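Local coordinates for protein O-methyltransferase, putative (Bacillus cereus, PDB 3DUW) that probably transfers methyl groups from S-adenosyl-L-methionine to hydroxyl groups of acceptor molecules, at residues Glu171-Asp176 with Pro182-Ile187; Tyr149-Leu154 with Tyr191-Ala196. All blocks are in the same frame, centred on the assembly; numbering follows the deposited sequence.

Helix 146-155 comes first along the chain and gives the first half of interaction 2. Strand 162-166 follows and leads into the loop that holds 171-176. Interaction 1 then closes a short loop, with only five residues between 171-176 and 182-187. Helix 182-196 continues to 191-196, which returns to 149-154 and closes the wider loop of interaction 2. The short closure therefore lies within the wider one. Both use helix 182-196: its first half meets the loop, and its last turns meet the preceding helix of the fold. Val174 CG2 of interaction 1 packs 3.7 Å from Tyr191 CE2 of interaction 2. Residues of both contacts also touch the second subunit.

Interaction 1: residues Glu171-Asp176 with Pro182-Ile187; sequences EGEVID and PRVQGI
Val184 is the first residue of segment 182-187, on helix 182-196, to meet the loop, and it makes the greater part of the helix's side of the contact. Its two methyl groups have different partners. CG1 lies anti to its own backbone N (chi1 171°) and packs against the loop backbone. Val184 CG1 is 3.4 Å from Glu173 O and 4.2 Å from Val174 CA. The carbonyl oxygen it touches is already engaged, because Asp176 N donates to Glu173 O at 2.9 Å. The methyl thus packs beside an oxygen satisfied within its own turn. Val184 CG2 faces the side chain of Glu173, which crosses it at about a right angle. Val184 CG2 is 4.0 Å from Glu173 CB and 3.8 Å from Glu173 OE1. The Glu173 chain is extended beyond CG and crosses the valine, bringing OE1 near the CG2 methyl.

Residues 173-175 form a 3-10 turn in the loop between strand 162-166 and helix 182-196. In the Rossmann-like fold of this O-methyltransferase, the turn folds back on the first half of the helix that follows it. Asp176, just after the turn, is partly covered by the helix. Its OD1 accepts a hydrogen bond from Thr178 N, further along the same loop.

About one turn beyond Val184, Ile187 makes the apolar contact. Ile187 CG2 is 4.0 Å from Val174 CG2, and the two side chains cross nearly at right angles. Both residues are buried. Ile187 also touches Lys143 and Val168. Val174 reaches further, packing on Tyr13 of the second subunit, while its carbonyl oxygen is hydrogen-bonded to Arg188 NH1. The side chain of Ile187 lies about 12 Å, between nearest atoms, from the bound S-adenosyl-L-homocysteine.

Interaction 2: residues Tyr149-Leu154 with Tyr191-Ala196; sequences YFEWAL and YELIAA. With SAH (S-adenosyl-L-homocysteine), chain C.
Ile194 sets a methylene group over one face of the Phe150 ring, a CH-pi contact between two helices whose axes, in these segments, come no closer than 10.7 Å. Ile194 CG1 is 4.0 Å from the ring centroid, 16° off the ring normal and somewhat offset toward the rim. The helices belong to the Rossmann-like methyltransferase fold. Helix 146-155 comes just before strand 162-166, and helix 182-196 comes after it. They are neighbours beside the central sheet, and their segments run in roughly the same direction, at 34°. The aromatic side chain spans the gap between them.

Phe150 CG is anti to the backbone N (chi1 172°), which sends the ring across to the other helix. The ring also meets backbone there. Phe150 CE2 lies 3.8 Å from Leu193 O, which approaches the ring obliquely, and is equally close to Ile194 N. Phe150 CD2 rests 3.9 Å from Leu193 CB, the two side chains passing each other in opposite directions. On the sheet, strand 200-209 supplies Val200 against Phe150 and Ala202 against Ile194. Leu18 of the second subunit also packs on Ile194.

Nearer the solvent, the Glu151 chain bends at chi2 and brings its carboxylate to the Leu193 branch. The approach of Glu151 OE2 to Leu193 CD2 is loose, at 4.1 Å. This carboxylate also lies close to that of Glu197, which may raise its proton affinity.

Tyr149 precedes Phe150 but serves the cofactor pocket, where it is seen to bind S-adenosyl-L-homocysteine. Its hydroxyl is hydrogen-bonded to Asp142 OD1. Tyr149 OH also stands 3.2 Å from N6 of the ligand's adenine.

Interaction 1: residues Glu171-Asp176 with Pro182-Ile187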
loop_
_atom_site.group_PDB
_atom_site.type_symbol
_atom_site.label_atom_id
_atom_site.label_comp_id
_atom_site.label_asym_id
_atom_site.label_seq_id
_atom_site.Cartn_x
_atom_site.Cartn_y
_atom_site.Cartn_z
ATOM N N GLU A 171 15.351 4.250 -8.485
ATOM C CA GLU A 171 16.036 5.527 -8.324
ATOM C C GLU A 171 15.604 6.583 -9.339
ATOM O O GLU A 171 16.347 7.521 -9.637
ATOM C CB GLU A 171 17.555 5.312 -8.369
ATOM C CG GLU A 171 18.031 4.306 -7.330
ATOM C CD GLU A 171 19.535 4.291 -7.160
ATOM O OE1 GLU A 171 20.253 4.217 -8.179
ATOM O OE2 GLU A 171 19.998 4.342 -6.000
ATOM N N GLY A 172 14.386 6.429 -9.851
ATOM C CA GLY A 172 13.847 7.378 -10.808
ATOM C C GLY A 172 14.181 7.114 -12.264
ATOM O O GLY A 172 13.716 7.836 -13.146
ATOM N N GLU A 173 14.976 6.081 -12.524
ATOM C CA GLU A 173 15.371 5.757 -13.890
ATOM C C GLU A 173 14.222 5.259 -14.759
ATOM O O GLU A 173 14.330 5.226 -15.986
ATOM C CB GLU A 173 16.495 4.721 -13.871
ATOM C CG GLU A 173 17.819 5.270 -13.364
ATOM C CD GLU A 173 18.884 4.200 -13.247
ATOM O OE1 GLU A 173 19.015 3.389 -14.188
ATOM O OE2 GLU A 173 19.597 4.176 -12.220
ATOM N N VAL A 174 13.117 4.883 -14.126
ATOM C CA VAL A 174 11.962 4.381 -14.858
ATOM C C VAL A 174 11.453 5.357 -15.926
ATOM O O VAL A 174 10.826 4.939 -16.896
ATOM C CB VAL A 174 10.803 4.032 -13.886
ATOM C CG1 VAL A 174 10.329 5.277 -13.153
ATOM C CG2 VAL A 174 9.659 3.381 -14.643
ATOM N N ILE A 175 11.735 6.647 -15.765
ATOM C CA ILE A 175 11.267 7.636 -16.736
ATOM C C ILE A 175 12.199 7.809 -17.934
ATOM O O ILE A 175 11.872 8.524 -18.882
ATOM C CB ILE A 175 11.040 9.016 -16.066
ATOM C CG1 ILE A 175 10.436 9.999 -17.073
ATOM C CG2 ILE A 175 12.350 9.550 -15.510
ATOM C CD1 ILE A 175 10.171 11.380 -16.510
ATOM N N ASP A 176 13.352 7.149 -17.902
ATOM C CA ASP A 176 14.300 7.256 -19.008
ATOM C C ASP A 176 14.073 6.189 -20.074
ATOM O O ASP A 176 14.515 5.052 -19.936
ATOM C CB ASP A 176 15.732 7.165 -18.489
ATOM C CG ASP A 176 16.751 7.346 -19.590
ATOM O OD1 ASP A 176 16.375 7.895 -20.648
ATOM O OD2 ASP A 176 17.919 6.952 -19.397
ATOM N N PRO A 182 18.487 -3.189 -18.926
ATOM C CA PRO A 182 17.377 -4.062 -19.320
ATOM C C PRO A 182 16.275 -4.174 -18.265
ATOM O O PRO A 182 15.125 -4.477 -18.588
ATOM C CB PRO A 182 18.072 -5.393 -19.603
ATOM C CG PRO A 182 19.244 -5.367 -18.671
ATOM C CD PRO A 182 19.744 -3.950 -18.830
ATOM N N ARG A 183 16.627 -3.931 -17.006
ATOM C CA ARG A 183 15.651 -3.992 -15.922
ATOM C C ARG A 183 14.723 -2.782 -16.001
ATOM O O ARG A 183 13.522 -2.883 -15.728
ATOM C CB ARG A 183 16.374 -4.034 -14.576
ATOM C CG ARG A 183 17.231 -5.280 -14.409
ATOM C CD ARG A 183 18.140 -5.178 -13.205
ATOM N NE ARG A 183 19.084 -4.076 -13.348
ATOM C CZ ARG A 183 20.039 -3.791 -12.469
ATOM N NH1 ARG A 183 20.178 -4.531 -11.376
ATOM N NH2 ARG A 183 20.849 -2.765 -12.682
ATOM N N VAL A 184 15.281 -1.634 -16.377
ATOM C CA VAL A 184 14.491 -0.418 -16.519
ATOM C C VAL A 184 13.549 -0.575 -17.715
ATOM O O VAL A 184 12.375 -0.217 -17.646
ATOM C CB VAL A 184 15.396 0.822 -16.735
ATOM C CG1 VAL A 184 14.549 2.032 -17.108
ATOM C CG2 VAL A 184 16.184 1.115 -15.466
ATOM N N GLN A 185 14.060 -1.111 -18.819
ATOM C CA GLN A 185 13.218 -1.306 -19.992
ATOM C C GLN A 185 12.109 -2.307 -19.668
ATOM O O GLN A 185 10.959 -2.112 -20.055
ATOM C CB GLN A 185 14.056 -1.783 -21.185
ATOM C CG GLN A 185 15.090 -0.756 -21.649
ATOM C CD GLN A 185 14.465 0.535 -22.162
ATOM O OE1 GLN A 185 15.134 1.565 -22.261
ATOM N NE2 GLN A 185 13.183 0.482 -22.502
ATOM N N GLY A 186 12.454 -3.365 -18.940
ATOM C CA GLY A 186 11.459 -4.357 -18.567
ATOM C C GLY A 186 10.332 -3.754 -17.744
ATOM O O GLY A 186 9.163 -4.080 -17.954
ATOM N N ILE A 187 10.671 -2.878 -16.802
ATOM C CA ILE A 187 9.651 -2.251 -15.974
ATOM C C ILE A 187 8.779 -1.316 -16.810
ATOM O O ILE A 187 7.569 -1.259 -16.615
ATOM C CB ILE A 187 10.286 -1.484 -14.788
ATOM C CG1 ILE A 187 10.867 -2.484 -13.779
ATOM C CG2 ILE A 187 9.262 -0.577 -14.134
ATOM C CD1 ILE A 187 9.855 -3.468 -13.224
#

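Interaction 2: residues Tyr149-Leu154 with Tyr191-Ala196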
loop_
_atom_site.group_PDB
_atom_site.type_symbol
_atom_site.label_atom_id
_atom_site.label_comp_id
_atom_site.label_asym_id
_atom_site.label_seq_id
_atom_site.Cartn_x
_atom_site.Cartn_y
_atom_site.Cartn_z
ATOM N N TYR A 149 5.923 -12.069 -17.007
ATOM C CA TYR A 149 5.372 -12.474 -15.718
ATOM C C TYR A 149 3.992 -11.867 -15.504
ATOM O O TYR A 149 3.122 -12.494 -14.906
ATOM C CB TYR A 149 6.312 -12.080 -14.571
ATOM C CG TYR A 149 7.673 -12.749 -14.636
ATOM C CD1 TYR A 149 7.818 -14.040 -15.157
ATOM C CD2 TYR A 149 8.812 -12.094 -14.177
ATOM C CE1 TYR A 149 9.061 -14.651 -15.222
ATOM C CE2 TYR A 149 10.061 -12.700 -14.235
ATOM C CZ TYR A 149 10.178 -13.979 -14.762
ATOM O OH TYR A 149 11.412 -14.578 -14.851
ATOM N N PHE A 150 3.787 -10.648 -15.995
ATOM C CA PHE A 150 2.490 -9.992 -15.859
ATOM C C PHE A 150 1.446 -10.771 -16.658
ATOM O O PHE A 150 0.340 -11.008 -16.180
ATOM C CB PHE A 150 2.554 -8.544 -16.360
ATOM C CG PHE A 150 1.215 -7.867 -16.422
ATOM C CD1 PHE A 150 0.406 -7.778 -15.290
ATOM C CD2 PHE A 150 0.749 -7.336 -17.619
ATOM C CE1 PHE A 150 -0.851 -7.173 -15.354
ATOM C CE2 PHE A 150 -0.503 -6.729 -17.694
ATOM C CZ PHE A 150 -1.307 -6.647 -16.558
ATOM N N GLU A 151 1.804 -11.178 -17.872
ATOM C CA GLU A 151 0.873 -11.934 -18.697
ATOM C C GLU A 151 0.528 -13.261 -18.028
ATOM O O GLU A 151 -0.626 -13.695 -18.055
ATOM C CB GLU A 151 1.457 -12.164 -20.091
ATOM C CG GLU A 151 1.527 -10.898 -20.931
ATOM C CD GLU A 151 0.158 -10.280 -21.169
ATOM O OE1 GLU A 151 -0.754 -11.012 -21.596
ATOM O OE2 GLU A 151 -0.005 -9.062 -20.930
ATOM N N TRP A 152 1.522 -13.907 -17.423
ATOM C CA TRP A 152 1.278 -15.168 -16.731
ATOM C C TRP A 152 0.421 -14.927 -15.494
ATOM O O TRP A 152 -0.453 -15.730 -15.164
ATOM C CB TRP A 152 2.595 -15.832 -16.320
ATOM C CG TRP A 152 3.122 -16.773 -17.350
ATOM C CD1 TRP A 152 4.257 -16.631 -18.087
ATOM C CD2 TRP A 152 2.522 -18.006 -17.765
ATOM N NE1 TRP A 152 4.406 -17.701 -18.940
ATOM C CE2 TRP A 152 3.355 -18.558 -18.763
ATOM C CE3 TRP A 152 1.363 -18.696 -17.392
ATOM C CZ2 TRP A 152 3.063 -19.773 -19.395
ATOM C CZ3 TRP A 152 1.074 -19.906 -18.020
ATOM C CH2 TRP A 152 1.923 -20.430 -19.010
ATOM N N ALA A 153 0.673 -13.818 -14.806
ATOM C CA ALA A 153 -0.094 -13.486 -13.611
ATOM C C ALA A 153 -1.568 -13.357 -13.972
ATOM O O ALA A 153 -2.436 -13.894 -13.287
ATOM C CB ALA A 153 0.413 -12.182 -13.005
ATOM N N LEU A 154 -1.846 -12.643 -15.056
ATOM C CA LEU A 154 -3.213 -12.443 -15.513
ATOM C C LEU A 154 -3.841 -13.788 -15.863
ATOM O O LEU A 154 -4.991 -14.066 -15.518
ATOM C CB LEU A 154 -3.224 -11.549 -16.753
ATOM C CG LEU A 154 -4.131 -10.317 -16.758
ATOM C CD1 LEU A 154 -4.267 -9.816 -18.188
ATOM C CD2 LEU A 154 -5.493 -10.657 -16.182
ATOM N N TYR A 191 4.635 -1.377 -17.214
ATOM C CA TYR A 191 3.660 -0.292 -17.047
ATOM C C TYR A 191 2.773 -0.216 -18.294
ATOM O O TYR A 191 1.546 -0.135 -18.202
ATOM C CB TYR A 191 4.370 1.058 -16.878
ATOM C CG TYR A 191 4.867 1.386 -15.484
ATOM C CD1 TYR A 191 4.056 2.058 -14.571
ATOM C CD2 TYR A 191 6.173 1.082 -15.104
ATOM C CE1 TYR A 191 4.540 2.430 -13.315
ATOM C CE2 TYR A 191 6.666 1.444 -13.853
ATOM C CZ TYR A 191 5.843 2.123 -12.964
ATOM O OH TYR A 191 6.328 2.514 -11.732
ATOM N N GLU A 192 3.407 -0.245 -19.461
ATOM C CA GLU A 192 2.691 -0.166 -20.729
ATOM C C GLU A 192 1.695 -1.304 -20.927
ATOM O O GLU A 192 0.579 -1.080 -21.388
ATOM C CB GLU A 192 3.695 -0.143 -21.884
ATOM C CG GLU A 192 4.515 1.138 -21.956
ATOM C CD GLU A 192 5.789 0.976 -22.767
ATOM O OE1 GLU A 192 5.919 -0.035 -23.486
ATOM O OE2 GLU A 192 6.664 1.862 -22.689
ATOM N N LEU A 193 2.092 -2.523 -20.582
ATOM C CA LEU A 193 1.198 -3.662 -20.738
ATOM C C LEU A 193 -0.005 -3.569 -19.814
ATOM O O LEU A 193 -1.119 -3.935 -20.190
ATOM C CB LEU A 193 1.954 -4.962 -20.492
ATOM C CG LEU A 193 2.732 -5.426 -21.720
ATOM C CD1 LEU A 193 3.653 -6.568 -21.341
ATOM C CD2 LEU A 193 1.749 -5.857 -22.806
ATOM N N ILE A 194 0.224 -3.091 -18.597
ATOM C CA ILE A 194 -0.862 -2.926 -17.645
ATOM C C ILE A 194 -1.876 -1.954 -18.242
ATOM O O ILE A 194 -3.083 -2.186 -18.185
ATOM C CB ILE A 194 -0.339 -2.371 -16.303
ATOM C CG1 ILE A 194 0.523 -3.428 -15.610
ATOM C CG2 ILE A 194 -1.507 -1.948 -15.422
ATOM C CD1 ILE A 194 1.263 -2.912 -14.387
ATOM N N ALA A 195 -1.375 -0.873 -18.831
ATOM C CA ALA A 195 -2.236 0.129 -19.450
ATOM C C ALA A 195 -3.010 -0.456 -20.627
ATOM O O ALA A 195 -4.136 -0.039 -20.907
ATOM C CB ALA A 195 -1.398 1.315 -19.915
ATOM N N ALA A 196 -2.410 -1.425 -21.312
ATOM C CA ALA A 196 -3.041 -2.058 -22.467
ATOM C C ALA A 196 -4.023 -3.174 -22.105
ATOM O O ALA A 196 -4.774 -3.639 -22.963
ATOM C CB ALA A 196 -1.971 -2.595 -23.410
HETATM N N SAH C . 11.351 -11.234 -3.095
HETATM C CA SAH C . 12.532 -11.812 -2.353
HETATM C CB SAH C . 13.804 -11.502 -3.069
HETATM C CG SAH C . 13.968 -12.026 -4.477
HETATM S SD SAH C . 15.464 -11.252 -5.230
HETATM C C SAH C . 12.589 -11.133 -0.945
HETATM O O SAH C . 11.778 -10.238 -0.686
HETATM O OXT SAH C . 13.486 -11.561 -0.135
HETATM C "C5'" SAH C . 15.224 -11.730 -6.893
HETATM C "C4'" SAH C . 15.319 -13.322 -7.070
HETATM O "O4'" SAH C . 15.076 -13.462 -8.468
HETATM C "C3'" SAH C . 16.691 -13.949 -6.874
HETATM O "O3'" SAH C . 16.682 -14.954 -5.856
HETATM C "C2'" SAH C . 17.031 -14.496 -8.318
HETATM O "O2'" SAH C . 17.865 -15.644 -8.295
HETATM C "C1'" SAH C . 15.649 -14.736 -8.893
HETATM N N9 SAH C . 15.549 -14.839 -10.226
HETATM C C8 SAH C . 16.184 -14.190 -11.272
HETATM N N7 SAH C . 15.817 -14.564 -12.457
HETATM C C5 SAH C . 14.838 -15.561 -12.222
HETATM C C6 SAH C . 14.055 -16.355 -13.137
HETATM N N6 SAH C . 14.143 -16.263 -14.470
HETATM N N1 SAH C . 13.188 -17.237 -12.543
HETATM C C2 SAH C . 13.063 -17.366 -11.189
HETATM N N3 SAH C . 13.794 -16.626 -10.283
HETATM C C4 SAH C . 14.659 -15.747 -10.868
#